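PDB 6L85: phosphate transporter from Thermotoga maritima MSB8, which probably imports phosphate across the cell membrane, driven by the sodium gradient, as a bacterial relative of the human SLC20 carriers. Local coordinates for residues 2-7 / 267-272; 41-46 / 299-304. One frame throughout, in Å; residues are numbered along the deposited sequence.

Contact 1: 2-7 / 267-272; sequences TILIIA and AAVMIV
Val269 holds CG1 opposite its backbone N (chi1 176°), and Ile3 does the same with its own CG1 (chi1 -170°). These two torsions carry the branches into the gap between the helices, where Ile3 CG1 meets Val269 CG1 at 4.0 Å. The two side chains meet at a slant. The same Val269 methyl also touches Ala7 one turn further along helix 2-32, with Ala7 CB 3.9 Å from Val269 CG1. Val269 CG1 therefore wedges between Ile3 and Ala7. Leu4 closes the contact from one side. Its CD2 lies 4.4 Å from Val269 CG1 and equally far from Met270 CG, which is a loose approach. Ile3, Ala7 and Val269 all start out from their backbones toward the other helix.

The axes run nearly antiparallel at 170° and come within 10.0 Å of each other. The small Ala7 sits where the backbones are near, its CA 7.0 Å from that of Val269. Helix 76-99 adds to the same apolar cluster: Ile3 rests on Leu84 and Val269 on Ala83. Met270 also packs on Pro285. No hydrogen bond joins the two segments; bonds such as Ala7 N to Ile3 O and Val272 N to Ala268 O run within each helix. Only hydrocarbon meets across the gap, so the pairing depends on shape and on burial of apolar surface, as suits helices of a membrane transporter.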
ATOM      1  N   THR B   2      20.498 -28.813   3.079  1.00 59.13           N
ATOM      2  CA  THR B   2      19.414 -29.702   2.666  1.00 60.56           C
ATOM      3  C   THR B   2      18.191 -29.510   3.562  1.00 57.03           C
ATOM      4  O   THR B   2      17.049 -29.486   3.077  1.00 56.46           O
ATOM      5  CB  THR B   2      19.873 -31.165   2.682  1.00 60.94           C
ATOM      6  OG1 THR B   2      20.912 -31.355   1.714  1.00 66.18           O
ATOM      7  CG2 THR B   2      18.720 -32.090   2.310  1.00 57.50           C
ATOM      8  N   ILE B   3      18.410 -29.353   4.872  1.00 53.58           N
ATOM      9  CA  ILE B   3      17.278 -29.115   5.765  1.00 54.90           C
ATOM     10  C   ILE B   3      16.588 -27.798   5.420  1.00 48.11           C
ATOM     11  O   ILE B   3      15.361 -27.695   5.515  1.00 49.51           O
ATOM     12  CB  ILE B   3      17.708 -29.173   7.250  1.00 49.85           C
ATOM     13  CG1 ILE B   3      16.472 -29.160   8.150  1.00 55.69           C
ATOM     14  CG2 ILE B   3      18.547 -27.980   7.626  1.00 49.24           C
ATOM     15  CD1 ILE B   3      15.824 -30.500   8.298  1.00 57.81           C
ATOM     16  N   LEU B   4      17.346 -26.787   4.978  1.00 51.03           N
ATOM     17  CA  LEU B   4      16.726 -25.526   4.569  1.00 48.24           C
ATOM     18  C   LEU B   4      15.867 -25.709   3.325  1.00 51.95           C
ATOM     19  O   LEU B   4      14.774 -25.139   3.226  1.00 50.86           O
ATOM     20  CB  LEU B   4      17.798 -24.467   4.331  1.00 56.20           C
ATOM     21  CG  LEU B   4      18.463 -23.974   5.619  1.00 58.61           C
ATOM     22  CD1 LEU B   4      19.304 -22.713   5.397  1.00 53.78           C
ATOM     23  CD2 LEU B   4      17.394 -23.739   6.664  1.00 49.36           C
ATOM     24  N   ILE B   5      16.330 -26.527   2.379  1.00 51.94           N
ATOM     25  CA  ILE B   5      15.569 -26.782   1.163  1.00 51.26           C
ATOM     26  C   ILE B   5      14.279 -27.515   1.486  1.00 46.12           C
ATOM     27  O   ILE B   5      13.206 -27.190   0.949  1.00 46.60           O
ATOM     28  CB  ILE B   5      16.428 -27.577   0.165  1.00 51.65           C
ATOM     29  CG1 ILE B   5      17.564 -26.697  -0.357  1.00 57.34           C
ATOM     30  CG2 ILE B   5      15.564 -28.133  -0.970  1.00 48.19           C
ATOM     31  CD1 ILE B   5      18.827 -27.468  -0.718  1.00 59.50           C
ATOM     32  N   ILE B   6      14.364 -28.532   2.350  1.00 46.32           N
ATOM     33  CA  ILE B   6      13.172 -29.280   2.735  1.00 47.68           C
ATOM     34  C   ILE B   6      12.198 -28.374   3.479  1.00 40.92           C
ATOM     35  O   ILE B   6      10.985 -28.445   3.268  1.00 43.33           O
ATOM     36  CB  ILE B   6      13.564 -30.520   3.564  1.00 51.05           C
ATOM     37  CG1 ILE B   6      14.200 -31.575   2.650  1.00 55.24           C
ATOM     38  CG2 ILE B   6      12.368 -31.119   4.281  1.00 45.07           C
ATOM     39  CD1 ILE B   6      14.957 -32.655   3.405  1.00 60.89           C
ATOM     40  N   ALA B   7      12.714 -27.504   4.351  1.00 43.15           N
ATOM     41  CA  ALA B   7      11.861 -26.538   5.030  1.00 40.14           C
ATOM     42  C   ALA B   7      11.182 -25.608   4.036  1.00 41.90           C
ATOM     43  O   ALA B   7       9.995 -25.299   4.180  1.00 39.92           O
ATOM     44  CB  ALA B   7      12.680 -25.725   6.037  1.00 39.09           C
ATOM     45  N   ALA B 267      10.480 -20.550  10.215  1.00 36.78           N
ATOM     46  CA  ALA B 267      11.386 -19.710  10.998  1.00 38.08           C
ATOM     47  C   ALA B 267      12.094 -20.513  12.087  1.00 43.14           C
ATOM     48  O   ALA B 267      13.277 -20.287  12.365  1.00 37.22           O
ATOM     49  CB  ALA B 267      10.626 -18.549  11.646  1.00 34.98           C
ATOM     50  N   ALA B 268      11.383 -21.432  12.738  1.00 37.39           N
ATOM     51  CA  ALA B 268      12.033 -22.214  13.781  1.00 41.46           C
ATOM     52  C   ALA B 268      13.166 -23.042  13.187  1.00 41.61           C
ATOM     53  O   ALA B 268      14.260 -23.135  13.772  1.00 38.80           O
ATOM     54  CB  ALA B 268      11.012 -23.094  14.511  1.00 32.78           C
ATOM     55  N   VAL B 269      12.933 -23.620  12.005  1.00 35.03           N
ATOM     56  CA  VAL B 269      14.005 -24.382  11.350  1.00 38.26           C
ATOM     57  C   VAL B 269      15.179 -23.474  10.976  1.00 43.39           C
ATOM     58  O   VAL B 269      16.350 -23.823  11.195  1.00 37.89           O
ATOM     59  CB  VAL B 269      13.464 -25.127  10.121  1.00 37.69           C
ATOM     60  CG1 VAL B 269      14.593 -25.814   9.399  1.00 40.22           C
ATOM     61  CG2 VAL B 269      12.379 -26.139  10.549  1.00 36.68           C
ATOM     62  N   MET B 270      14.886 -22.299  10.402  1.00 39.28           N
ATOM     63  CA  MET B 270      15.948 -21.357  10.050  1.00 37.90           C
ATOM     64  C   MET B 270      16.728 -20.904  11.284  1.00 37.88           C
ATOM     65  O   MET B 270      17.953 -20.774  11.239  1.00 35.68           O
ATOM     66  CB  MET B 270      15.364 -20.145   9.321  1.00 31.01           C
ATOM     67  CG  MET B 270      14.709 -20.511   7.976  1.00 40.07           C
ATOM     68  SD  MET B 270      13.938 -19.084   7.195  1.00 45.61           S
ATOM     69  CE  MET B 270      15.418 -18.079   6.964  1.00 38.98           C
ATOM     70  N   ILE B 271      16.029 -20.619  12.383  1.00 39.03           N
ATOM     71  CA  ILE B 271      16.693 -20.135  13.580  1.00 39.79           C
ATOM     72  C   ILE B 271      17.599 -21.214  14.143  1.00 42.52           C
ATOM     73  O   ILE B 271      18.722 -20.924  14.565  1.00 44.67           O
ATOM     74  CB  ILE B 271      15.666 -19.645  14.616  1.00 45.17           C
ATOM     75  CG1 ILE B 271      15.010 -18.346  14.153  1.00 45.26           C
ATOM     76  CG2 ILE B 271      16.334 -19.375  15.938  1.00 47.05           C
ATOM     77  CD1 ILE B 271      13.716 -18.024  14.905  1.00 42.96           C
ATOM     78  N   VAL B 272      17.158 -22.479  14.125  1.00 40.36           N
ATOM     79  CA  VAL B 272      18.038 -23.526  14.645  1.00 42.12           C
ATOM     80  C   VAL B 272      19.254 -23.712  13.726  1.00 48.76           C
ATOM     81  O   VAL B 272      20.401 -23.758  14.201  1.00 44.37           O
ATOM     82  CB  VAL B 272      17.262 -24.840  14.886  1.00 44.61           C
ATOM     83  CG1 VAL B 272      18.210 -25.983  15.271  1.00 39.99           C
ATOM     84  CG2 VAL B 272      16.245 -24.665  16.021  1.00 43.05           C
TER

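Contact 2: 41-46 / 299-304; sequences AALIAM and GVFFLG
A Met-aromatic contact between two helices of the transporter, 38-56 and 286-302, marks this buried site near the subunit interface. Met46 SD lies 4.8 Å from the centroid of the Phe301 ring, 52° off the ring normal, so the sulfur approaches obliquely. The first two torsions bring Met46 SD to Phe301 CB, and the bend at chi3 (92°) turns CE to the same CB. SD is the nearer of the two, at 3.6 Å from Phe301 CB. Leu43 lies alongside Phe301, pointing the same way, and its CD2 is 4.0 Å from Phe301 CE1.

The Phe301 ring also reaches the second subunit. It meets the ring of Phe215 of that subunit edge-to-face and the ring of Phe219 of that subunit at about 45°. Met46 and Leu43 pack on Phe215 and Val216 of the same neighbour. With an alanine in place of Phe301, Met46 SD would probably lose its aromatic partner, a gap would open beside Leu43, and the packing on the second subunit would suffer.

Val300 fills the other part of the contact. It also touches Val23 of helix 2-32. The small Ala42 and Ala45 let the helix come close, and Ala42 CA is 5.5 Å from Phe301 CA. Val300 CG1 fits between the two alanines, 3.9 Å from Ala45 CB, and comes to 3.5 Å from the backbone Ala42 O.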
ATOM      1  N   ALA B  41     -11.533 -12.109  -7.887  1.00 45.69           N
ATOM      2  CA  ALA B  41     -11.378 -12.309  -6.451  1.00 44.70           C
ATOM      3  C   ALA B  41     -10.024 -12.928  -6.146  1.00 40.62           C
ATOM      4  O   ALA B  41      -9.328 -12.491  -5.225  1.00 39.99           O
ATOM      5  CB  ALA B  41     -12.507 -13.190  -5.910  1.00 38.11           C
ATOM      6  N   ALA B  42      -9.616 -13.912  -6.952  1.00 37.76           N
ATOM      7  CA  ALA B  42      -8.337 -14.573  -6.724  1.00 40.95           C
ATOM      8  C   ALA B  42      -7.165 -13.610  -6.918  1.00 40.70           C
ATOM      9  O   ALA B  42      -6.233 -13.594  -6.108  1.00 39.34           O
ATOM     10  CB  ALA B  42      -8.208 -15.792  -7.638  1.00 37.48           C
ATOM     11  N   LEU B  43      -7.195 -12.786  -7.976  1.00 42.18           N
ATOM     12  CA  LEU B  43      -6.064 -11.875  -8.218  1.00 40.81           C
ATOM     13  C   LEU B  43      -5.945 -10.815  -7.119  1.00 37.79           C
ATOM     14  O   LEU B  43      -4.832 -10.518  -6.611  1.00 37.59           O
ATOM     15  CB  LEU B  43      -6.212 -11.220  -9.595  1.00 40.20           C
ATOM     16  CG  LEU B  43      -6.139 -12.196 -10.774  1.00 45.24           C
ATOM     17  CD1 LEU B  43      -6.578 -11.550 -12.121  1.00 41.07           C
ATOM     18  CD2 LEU B  43      -4.756 -12.816 -10.884  1.00 39.06           C
ATOM     19  N   ILE B  44      -7.088 -10.238  -6.734  1.00 32.25           N
ATOM     20  CA  ILE B  44      -7.096  -9.276  -5.637  1.00 39.30           C
ATOM     21  C   ILE B  44      -6.538  -9.914  -4.371  1.00 37.90           C
ATOM     22  O   ILE B  44      -5.656  -9.346  -3.702  1.00 37.76           O
ATOM     23  CB  ILE B  44      -8.515  -8.728  -5.398  1.00 41.56           C
ATOM     24  CG1 ILE B  44      -9.098  -8.128  -6.671  1.00 45.53           C
ATOM     25  CG2 ILE B  44      -8.498  -7.690  -4.286  1.00 43.05           C
ATOM     26  CD1 ILE B  44     -10.514  -7.633  -6.502  1.00 43.51           C
ATOM     27  N   ALA B  45      -7.046 -11.106  -4.020  1.00 40.29           N
ATOM     28  CA  ALA B  45      -6.606 -11.761  -2.788  1.00 37.96           C
ATOM     29  C   ALA B  45      -5.123 -12.052  -2.839  1.00 37.87           C
ATOM     30  O   ALA B  45      -4.436 -11.948  -1.827  1.00 38.99           O
ATOM     31  CB  ALA B  45      -7.385 -13.053  -2.550  1.00 35.92           C
ATOM     32  N   MET B  46      -4.611 -12.425  -4.018  1.00 37.66           N
ATOM     33  CA  MET B  46      -3.183 -12.679  -4.166  1.00 43.64           C
ATOM     34  C   MET B  46      -2.373 -11.496  -3.679  1.00 41.71           C
ATOM     35  O   MET B  46      -1.382 -11.659  -2.956  1.00 40.63           O
ATOM     36  CB  MET B  46      -2.845 -12.962  -5.626  1.00 37.71           C
ATOM     37  CG  MET B  46      -3.122 -14.380  -6.039  1.00 43.65           C
ATOM     38  SD  MET B  46      -2.536 -14.641  -7.716  1.00 44.15           S
ATOM     39  CE  MET B  46      -0.873 -15.224  -7.406  1.00 35.04           C
ATOM     40  N   GLY B 299      -1.518 -20.530  -3.692  1.00 40.82           N
ATOM     41  CA  GLY B 299      -2.614 -21.421  -3.351  1.00 37.47           C
ATOM     42  C   GLY B 299      -3.967 -20.794  -3.626  1.00 40.72           C
ATOM     43  O   GLY B 299      -4.903 -21.471  -4.057  1.00 34.89           O
ATOM     44  N   VAL B 300      -4.094 -19.490  -3.369  1.00 40.99           N
ATOM     45  CA  VAL B 300      -5.334 -18.797  -3.694  1.00 38.34           C
ATOM     46  C   VAL B 300      -5.618 -18.921  -5.179  1.00 42.96           C
ATOM     47  O   VAL B 300      -6.747 -19.217  -5.590  1.00 40.37           O
ATOM     48  CB  VAL B 300      -5.259 -17.315  -3.283  1.00 40.76           C
ATOM     49  CG1 VAL B 300      -6.315 -16.486  -4.090  1.00 38.88           C
ATOM     50  CG2 VAL B 300      -5.440 -17.146  -1.793  1.00 32.25           C
ATOM     51  N   PHE B 301      -4.588 -18.715  -6.007  1.00 39.62           N
ATOM     52  CA  PHE B 301      -4.819 -18.701  -7.448  1.00 44.76           C
ATOM     53  C   PHE B 301      -5.040 -20.095  -8.029  1.00 43.65           C
ATOM     54  O   PHE B 301      -5.915 -20.274  -8.876  1.00 48.28           O
ATOM     55  CB  PHE B 301      -3.657 -18.031  -8.180  1.00 42.66           C
ATOM     56  CG  PHE B 301      -3.900 -17.873  -9.653  1.00 42.50           C
ATOM     57  CD1 PHE B 301      -4.751 -16.882 -10.130  1.00 47.29           C
ATOM     58  CD2 PHE B 301      -3.311 -18.735 -10.560  1.00 45.42           C
ATOM     59  CE1 PHE B 301      -4.987 -16.733 -11.512  1.00 49.32           C
ATOM     60  CE2 PHE B 301      -3.534 -18.598 -11.945  1.00 53.03           C
ATOM     61  CZ  PHE B 301      -4.372 -17.592 -12.421  1.00 47.15           C
ATOM     62  N   PHE B 302      -4.238 -21.078  -7.640  1.00 42.07           N
ATOM     63  CA  PHE B 302      -4.302 -22.371  -8.306  1.00 43.66           C
ATOM     64  C   PHE B 302      -5.290 -23.343  -7.690  1.00 49.81           C
ATOM     65  O   PHE B 302      -5.670 -24.317  -8.356  1.00 53.97           O
ATOM     66  CB  PHE B 302      -2.932 -23.040  -8.326  1.00 44.00           C
ATOM     67  CG  PHE B 302      -1.991 -22.450  -9.339  1.00 48.24           C
ATOM     68  CD1 PHE B 302      -2.225 -22.608 -10.703  1.00 46.63           C
ATOM     69  CD2 PHE B 302      -0.875 -21.737  -8.928  1.00 46.51           C
ATOM     70  CE1 PHE B 302      -1.356 -22.060 -11.640  1.00 53.15           C
ATOM     71  CE2 PHE B 302      -0.000 -21.191  -9.850  1.00 53.81           C
ATOM     72  CZ  PHE B 302      -0.239 -21.350 -11.213  1.00 55.71           C
ATOM     73  N   LEU B 303      -5.694 -23.150  -6.441  1.00 49.42           N
ATOM     74  CA  LEU B 303      -6.568 -24.165  -5.872  1.00 49.16           C
ATOM     75  C   LEU B 303      -7.779 -23.570  -5.163  1.00 49.33           C
ATOM     76  O   LEU B 303      -8.842 -24.198  -5.122  1.00 60.24           O
ATOM     77  CB  LEU B 303      -5.754 -25.076  -4.943  1.00 44.43           C
ATOM     78  CG  LEU B 303      -6.492 -26.267  -4.329  1.00 57.25           C
ATOM     79  CD1 LEU B 303      -7.263 -27.049  -5.406  1.00 60.57           C
ATOM     80  CD2 LEU B 303      -5.516 -27.175  -3.571  1.00 50.97           C
ATOM     81  N   GLY B 304      -7.645 -22.361  -4.611  1.00 47.74           N
ATOM     82  CA  GLY B 304      -8.748 -21.757  -3.880  1.00 44.67           C
ATOM     83  C   GLY B 304      -9.927 -21.423  -4.759  1.00 54.81           C
ATOM     84  O   GLY B 304     -11.054 -21.265  -4.259  1.00 53.44           O
TER

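The chain starts in helix 2-32, whose first turns form one side of contact 1. Helix 38-56 follows and supplies one side of contact 2. Much later, helix 260-275 returns to the N-terminal turns and closes contact 1, and helix 286-302 then closes contact 2. The segments alternate, so the two long loops cross rather than nest. Each joins an early helix to a late one; the two early helices are consecutive in the chain, as are the two late ones. The centres of contact 1 and contact 2 are about 27 Å apart, and the two do not touch. Contact 1 ties the N terminus to helix 260-275, while contact 2 lies nearer the chain centre, against the second subunit.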